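Local coordinates for uncharacterized protein RUMGNA_01417 (Ruminococcus gnavus, PDB 3NRL) that is of unknown function and consists largely of antiparallel beta strands, forming a small domain of the DUF5348 family, at residues D38-K42 with D43-P47. Numbering follows the deposited sequence.
Sequences DVKVK and DVWVP
Val41 and Val44 close a tight hairpin between strands 38-41 and 44-47: Val41 N bonds to Val44 O (2.7 Å), Val44 N returns a bond to Val41 O, and Val39 and Val46 form a second hydrogen-bonded pair. Lys42 and Asp43 occupy the two corners of the type II' turn, Lys42 with a positive phi of 59°. On one face of the hairpin Trp45 lies opposite Lys40, its non-hydrogen-bonded partner, and diagonal to Asp38. Its indole leans across to the opposite strand, and the Lys40 side chain folds over one face of it. CB of Lys40 sits 3.6 Å from CZ3 of Trp45. The bend at chi2 (70°) brings the chain back over the ring. There CD makes a CH-pi contact 3.8 Å from the centroid of the six-membered ring, 14° off its normal. Farther on, CE of Lys40 reaches the backbone of Asp43. Asp38 meets the same indole through its methylene, CB to CE3 of Trp45 3.7 Å. Its carboxylate turns away from the ring, bringing OD1 within 3.3 Å of Pro47 CA, while OD2 is held in a salt bridge by Arg72, which also makes a cation-pi contact with Trp45. The other face carries the valines. CG2 of Val41 and CG2 of Val46 meet at 3.5 Å, closer than usual for two methyls, and form a diagonal apolar contact across the strands; Leu61 touches both Val39 and Val41. Strand 70-72 continues the sheet beside strand 36-41, through backbone hydrogen bonds of Arg70 with Lys40 and of Arg72 with Asp38. The whole is a classic two-residue beta hairpin with a type II' turn, joining neighbouring strands 36-41 and 44-52 of the antiparallel sheet.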
loop_
_atom_site.group_PDB
_atom_site.type_symbol
_atom_site.label_atom_id
_atom_site.label_comp_id
_atom_site.label_asym_id
_atom_site.label_seq_id
_atom_site.Cartn_x
_atom_site.Cartn_y
_atom_site.Cartn_z
ATOM N N ASP A 38 -0.562 -7.109 12.827
ATOM C CA ASP A 38 -1.901 -6.544 13.019
ATOM C C ASP A 38 -2.299 -5.686 11.827
ATOM O O ASP A 38 -1.449 -5.079 11.181
ATOM C CB ASP A 38 -1.983 -5.645 14.263
ATOM C CG ASP A 38 -1.724 -6.385 15.563
ATOM O OD1 ASP A 38 -2.267 -7.491 15.751
ATOM O OD2 ASP A 38 -0.992 -5.836 16.413
ATOM N N VAL A 39 -3.600 -5.637 11.556
ATOM C CA VAL A 39 -4.137 -4.816 10.482
ATOM C C VAL A 39 -4.985 -3.741 11.144
ATOM O O VAL A 39 -5.783 -4.027 12.040
ATOM C CB VAL A 39 -5.063 -5.601 9.525
ATOM C CG1 VAL A 39 -5.744 -4.615 8.555
ATOM C CG2 VAL A 39 -4.270 -6.641 8.744
ATOM N N LYS A 40 -4.808 -2.505 10.701
ATOM C CA LYS A 40 -5.561 -1.394 11.249
ATOM C C LYS A 40 -6.966 -1.395 10.650
ATOM O O LYS A 40 -7.137 -1.419 9.428
ATOM C CB LYS A 40 -4.853 -0.079 10.921
ATOM C CG LYS A 40 -5.497 1.159 11.520
ATOM C CD LYS A 40 -5.321 1.196 13.025
ATOM C CE LYS A 40 -5.884 2.486 13.609
ATOM N NZ LYS A 40 -5.256 3.698 13.007
ATOM N N VAL A 41 -7.967 -1.401 11.523
ATOM C CA VAL A 41 -9.359 -1.371 11.106
ATOM C C VAL A 41 -9.973 -0.256 11.928
ATOM O O VAL A 41 -10.223 -0.411 13.129
ATOM C CB VAL A 41 -10.076 -2.692 11.406
ATOM C CG1 VAL A 41 -11.535 -2.596 10.977
ATOM C CG2 VAL A 41 -9.378 -3.828 10.680
ATOM N N LYS A 42 -10.198 0.874 11.268
ATOM C CA LYS A 42 -10.735 2.061 11.912
ATOM C C LYS A 42 -9.787 2.459 13.044
ATOM O O LYS A 42 -8.686 2.937 12.782
ATOM C CB LYS A 42 -12.153 1.810 12.441
ATOM C CG LYS A 42 -12.892 3.093 12.799
ATOM C CD LYS A 42 -14.338 2.827 13.190
ATOM C CE LYS A 42 -15.061 4.123 13.542
ATOM N NZ LYS A 42 -16.494 3.892 13.893
ATOM N N ASP A 43 -10.188 2.246 14.292
ATOM C CA ASP A 43 -9.334 2.614 15.418
ATOM C C ASP A 43 -8.771 1.398 16.147
ATOM O O ASP A 43 -8.140 1.528 17.196
ATOM C CB ASP A 43 -10.125 3.460 16.415
ATOM C CG ASP A 43 -11.324 2.718 16.980
ATOM O OD1 ASP A 43 -12.221 2.341 16.193
ATOM O OD2 ASP A 43 -11.367 2.507 18.211
ATOM N N VAL A 44 -8.994 0.213 15.589
ATOM C CA VAL A 44 -8.531 -1.013 16.223
ATOM C C VAL A 44 -7.523 -1.792 15.394
ATOM O O VAL A 44 -7.527 -1.721 14.168
ATOM C CB VAL A 44 -9.724 -1.939 16.527
ATOM C CG1 VAL A 44 -9.243 -3.224 17.153
ATOM C CG2 VAL A 44 -10.702 -1.226 17.455
ATOM N N TRP A 45 -6.660 -2.535 16.084
ATOM C CA TRP A 45 -5.664 -3.366 15.430
ATOM C C TRP A 45 -6.150 -4.807 15.534
ATOM O O TRP A 45 -6.373 -5.313 16.635
ATOM C CB TRP A 45 -4.301 -3.223 16.110
ATOM C CG TRP A 45 -3.667 -1.887 15.910
ATOM C CD1 TRP A 45 -3.647 -0.844 16.794
ATOM C CD2 TRP A 45 -2.946 -1.447 14.753
ATOM N NE1 TRP A 45 -2.946 0.218 16.260
ATOM C CE2 TRP A 45 -2.503 -0.127 15.010
ATOM C CE3 TRP A 45 -2.623 -2.043 13.527
ATOM C CZ2 TRP A 45 -1.757 0.608 14.079
ATOM C CZ3 TRP A 45 -1.883 -1.312 12.602
ATOM C CH2 TRP A 45 -1.455 -0.001 12.887
ATOM N N VAL A 46 -6.314 -5.458 14.384
ATOM C CA VAL A 46 -6.794 -6.836 14.327
ATOM C C VAL A 46 -5.652 -7.798 14.020
ATOM O O VAL A 46 -4.951 -7.637 13.023
ATOM C CB VAL A 46 -7.868 -6.994 13.221
ATOM C CG1 VAL A 46 -8.428 -8.411 13.228
ATOM C CG2 VAL A 46 -8.977 -5.965 13.415
ATOM N N PRO A 47 -5.454 -8.818 14.873
ATOM C CA PRO A 47 -4.382 -9.795 14.656
ATOM C C PRO A 47 -4.684 -10.722 13.484
ATOM O O PRO A 47 -5.760 -11.315 13.406
ATOM C CB PRO A 47 -4.329 -10.548 15.984
ATOM C CG PRO A 47 -5.756 -10.538 16.418
ATOM C CD PRO A 47 -6.168 -9.099 16.131
#